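Uncharacterized protein (Staphylococcus aureus subsp. aureus, PDB 4LQZ) is of unknown function but folds as a streptavidin-like beta-barrel of the DUF4909 family. Local coordinates at residues Asp39-Arg44 / Leu64-Ile69. Residues are numbered along the deposited sequence; the frame is centred on the assembly and turned at random.
Sequences DYAHIR and LFIEYI
Ile43 and Ile69 meet tip to tip, the ends of both side chains reaching across to each other. The delta-methyl CD1 of Ile43 lies 3.8 Å from CG1 of Ile69, and CD1 of Ile69 approaches both CD1 and CG1 of Ile43 at about 4.0 Å. In each isoleucine CG1 is placed opposite the carbonyl carbon (chi1 -51° in Ile43, -54° in Ile69), which sends the longer branch across the interface while CG2 takes the position trans to the backbone N.

The second apolar touch is smaller: CD1 of Ile66 comes to 3.8 Å from CB of Ala41. Ile66 does not aim its CB at strand 40-44; its CG1-CD1 arm, extended with chi2 161°, brings the terminal methyl over. All four touching residues are buried, and Ile34 packs on both Ala41 and Ile43 while Leu74 and Trp81 pack on Ile69.

No hydrogen bond joins the two segments. The strand between them, 48-58, shares backbone bonds with Ala41 (through Ala51) and Ile43 (through Gly49), and it also pairs with 61-66; strand 29-36 pairs along the other edge of 40-44. The side chain of Glu67 adds a link of its own, OE1 accepting from the backbone N of Lys52. Strand 40-44 thus meets the end of strand 61-66 through Ala41 and Ile66, and the loop that follows through Ile43 and Ile69, all buried aliphatic side chains in the interior of a streptavidin-like barrel built as a curled antiparallel meander.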
ATOM      1  N   ASP A  39      -7.627  11.873  -0.698  1.00 30.09           N
ATOM      2  CA  ASP A  39      -6.321  12.004  -0.018  1.00 26.77           C
ATOM      3  C   ASP A  39      -5.972  10.974   1.049  1.00 27.09           C
ATOM      4  O   ASP A  39      -4.789  10.832   1.363  1.00 23.12           O
ATOM      5  CB  ASP A  39      -6.200  13.398   0.618  1.00 28.55           C
ATOM      6  CG  ASP A  39      -6.265  14.490  -0.419  1.00 34.70           C
ATOM      7  OD1 ASP A  39      -5.529  14.395  -1.428  1.00 36.76           O
ATOM      8  OD2 ASP A  39      -7.124  15.385  -0.280  1.00 35.59           O
ATOM      9  N   TYR A  40      -6.970  10.307   1.649  1.00 23.66           N
ATOM     10  CA  TYR A  40      -6.677   9.387   2.738  1.00 21.82           C
ATOM     11  C   TYR A  40      -7.259   8.001   2.570  1.00 23.33           C
ATOM     12  O   TYR A  40      -8.314   7.825   1.965  1.00 24.51           O
ATOM     13  CB  TYR A  40      -7.208   9.946   4.080  1.00 22.69           C
ATOM     14  CG  TYR A  40      -6.602  11.263   4.497  1.00 23.29           C
ATOM     15  CD1 TYR A  40      -5.424  11.306   5.229  1.00 24.72           C
ATOM     16  CD2 TYR A  40      -7.238  12.473   4.202  1.00 24.23           C
ATOM     17  CE1 TYR A  40      -4.874  12.519   5.644  1.00 27.63           C
ATOM     18  CE2 TYR A  40      -6.693  13.695   4.609  1.00 26.55           C
ATOM     19  CZ  TYR A  40      -5.509  13.710   5.328  1.00 29.85           C
ATOM     20  OH  TYR A  40      -4.937  14.887   5.742  1.00 28.25           O
ATOM     21  N   ALA A  41      -6.588   7.023   3.181  1.00 19.67           N
ATOM     22  CA  ALA A  41      -7.128   5.683   3.346  1.00 18.97           C
ATOM     23  C   ALA A  41      -7.797   5.710   4.689  1.00 23.22           C
ATOM     24  O   ALA A  41      -7.210   6.229   5.648  1.00 23.33           O
ATOM     25  CB  ALA A  41      -6.028   4.613   3.304  1.00 18.57           C
ATOM     26  N   HIS A  42      -9.057   5.281   4.747  1.00 21.10           N
ATOM     27  CA  HIS A  42      -9.818   5.252   5.989  1.00 21.66           C
ATOM     28  C   HIS A  42      -9.863   3.773   6.424  1.00 25.25           C
ATOM     29  O   HIS A  42     -10.491   2.924   5.765  1.00 24.16           O
ATOM     30  CB  HIS A  42     -11.198   5.896   5.796  1.00 23.05           C
ATOM     31  CG  HIS A  42     -11.130   7.383   5.590  1.00 26.80           C
ATOM     32  ND1 HIS A  42     -10.850   7.932   4.352  1.00 28.57           N
ATOM     33  CD2 HIS A  42     -11.285   8.385   6.475  1.00 28.76           C
ATOM     34  CE1 HIS A  42     -10.839   9.239   4.532  1.00 27.55           C
ATOM     35  NE2 HIS A  42     -11.102   9.556   5.785  1.00 29.28           N
ATOM     36  N   ILE A  43      -9.150   3.472   7.517  1.00 21.87           N
ATOM     37  CA  ILE A  43      -8.959   2.101   7.975  1.00 23.93           C
ATOM     38  C   ILE A  43      -9.874   1.789   9.150  1.00 31.17           C
ATOM     39  O   ILE A  43      -9.962   2.558  10.109  1.00 28.63           O
ATOM     40  CB  ILE A  43      -7.451   1.832   8.312  1.00 26.35           C
ATOM     41  CG1 ILE A  43      -6.537   2.264   7.139  1.00 25.75           C
ATOM     42  CG2 ILE A  43      -7.187   0.347   8.673  1.00 27.55           C
ATOM     43  CD1 ILE A  43      -5.817   3.626   7.348  1.00 32.06           C
ATOM     44  N   ARG A  44     -10.532   0.620   9.068  1.00 30.11           N
ATOM     45  CA  ARG A  44     -11.352   0.077  10.146  1.00 32.75           C
ATOM     46  C   ARG A  44     -10.778  -1.299  10.477  1.00 36.91           C
ATOM     47  O   ARG A  44     -11.015  -2.224   9.717  1.00 36.49           O
ATOM     48  CB  ARG A  44     -12.849   0.014   9.744  1.00 34.61           C
ATOM     49  CG  ARG A  44     -13.518   1.390   9.645  1.00 49.92           C
ATOM     50  CD  ARG A  44     -14.968   1.314   9.203  1.00 62.62           C
ATOM     51  NE  ARG A  44     -15.828   2.009  10.159  1.00 73.46           N
ATOM     52  CZ  ARG A  44     -16.550   1.404  11.097  1.00 86.57           C
ATOM     53  NH1 ARG A  44     -16.569   0.081  11.181  1.00 83.38           N
ATOM     54  NH2 ARG A  44     -17.277   2.118  11.943  1.00 63.13           N
ATOM     55  N   LEU A  64       1.074   1.832  -4.919  1.00 25.14           N
ATOM     56  CA  LEU A  64       0.435   2.478  -3.794  1.00 24.94           C
ATOM     57  C   LEU A  64       1.510   3.062  -2.902  1.00 27.21           C
ATOM     58  O   LEU A  64       2.464   2.367  -2.557  1.00 26.98           O
ATOM     59  CB  LEU A  64      -0.475   1.521  -2.992  1.00 24.04           C
ATOM     60  CG  LEU A  64      -1.076   2.138  -1.706  1.00 27.74           C
ATOM     61  CD1 LEU A  64      -2.134   3.216  -2.047  1.00 26.59           C
ATOM     62  CD2 LEU A  64      -1.657   1.064  -0.801  1.00 25.18           C
ATOM     63  N   PHE A  65       1.377   4.350  -2.569  1.00 24.71           N
ATOM     64  CA  PHE A  65       2.228   5.075  -1.635  1.00 25.33           C
ATOM     65  C   PHE A  65       1.383   5.320  -0.404  1.00 27.13           C
ATOM     66  O   PHE A  65       0.363   5.980  -0.530  1.00 26.58           O
ATOM     67  CB  PHE A  65       2.688   6.400  -2.266  1.00 28.82           C
ATOM     68  CG  PHE A  65       3.592   6.254  -3.457  1.00 32.68           C
ATOM     69  CD1 PHE A  65       3.076   5.906  -4.705  1.00 35.01           C
ATOM     70  CD2 PHE A  65       4.962   6.463  -3.339  1.00 37.37           C
ATOM     71  CE1 PHE A  65       3.920   5.747  -5.806  1.00 37.69           C
ATOM     72  CE2 PHE A  65       5.801   6.329  -4.444  1.00 42.19           C
ATOM     73  CZ  PHE A  65       5.274   5.979  -5.672  1.00 40.13           C
ATOM     74  N   ILE A  66       1.717   4.743   0.752  1.00 23.82           N
ATOM     75  CA  ILE A  66       0.852   4.925   1.934  1.00 23.19           C
ATOM     76  C   ILE A  66       1.682   5.122   3.221  1.00 28.79           C
ATOM     77  O   ILE A  66       2.729   4.490   3.406  1.00 26.75           O
ATOM     78  CB  ILE A  66      -0.167   3.725   2.071  1.00 23.82           C
ATOM     79  CG1 ILE A  66      -1.259   3.986   3.145  1.00 22.96           C
ATOM     80  CG2 ILE A  66       0.549   2.337   2.265  1.00 24.89           C
ATOM     81  CD1 ILE A  66      -2.527   3.086   3.005  1.00 28.84           C
ATOM     82  N   GLU A  67       1.184   6.004   4.108  1.00 28.03           N
ATOM     83  CA  GLU A  67       1.781   6.231   5.422  1.00 29.08           C
ATOM     84  C   GLU A  67       1.660   4.980   6.223  1.00 31.68           C
ATOM     85  O   GLU A  67       0.733   4.211   5.999  1.00 28.69           O
ATOM     86  CB  GLU A  67       1.045   7.338   6.183  1.00 30.62           C
ATOM     87  CG  GLU A  67       1.399   8.732   5.793  1.00 39.51           C
ATOM     88  CD  GLU A  67       0.873   9.704   6.822  1.00 55.68           C
ATOM     89  OE1 GLU A  67      -0.369   9.807   6.965  1.00 30.13           O
ATOM     90  OE2 GLU A  67       1.706  10.304   7.539  1.00 45.63           O
ATOM     91  N   TYR A  68       2.530   4.812   7.216  1.00 31.81           N
ATOM     92  CA  TYR A  68       2.487   3.679   8.123  1.00 30.31           C
ATOM     93  C   TYR A  68       1.164   3.665   8.923  1.00 31.65           C
ATOM     94  O   TYR A  68       0.689   4.720   9.342  1.00 29.96           O
ATOM     95  CB  TYR A  68       3.694   3.752   9.066  1.00 32.83           C
ATOM     96  CG  TYR A  68       3.669   2.702  10.144  1.00 35.48           C
ATOM     97  CD1 TYR A  68       3.805   1.348   9.832  1.00 38.02           C
ATOM     98  CD2 TYR A  68       3.520   3.054  11.483  1.00 36.74           C
ATOM     99  CE1 TYR A  68       3.730   0.372  10.821  1.00 41.35           C
ATOM    100  CE2 TYR A  68       3.474   2.089  12.481  1.00 37.81           C
ATOM    101  CZ  TYR A  68       3.585   0.750  12.149  1.00 45.92           C
ATOM    102  OH  TYR A  68       3.556  -0.193  13.145  1.00 50.06           O
ATOM    103  N   ILE A  69       0.525   2.487   9.019  1.00 28.34           N
ATOM    104  CA  ILE A  69      -0.702   2.271   9.805  1.00 27.65           C
ATOM    105  C   ILE A  69      -0.273   1.439  10.995  1.00 32.83           C
ATOM    106  O   ILE A  69       0.170   0.312  10.765  1.00 31.51           O
ATOM    107  CB  ILE A  69      -1.862   1.588   9.037  1.00 29.13           C
ATOM    108  CG1 ILE A  69      -2.229   2.307   7.721  1.00 26.90           C
ATOM    109  CG2 ILE A  69      -3.085   1.400   9.956  1.00 30.49           C
ATOM    110  CD1 ILE A  69      -2.672   1.323   6.644  1.00 25.79           C
TER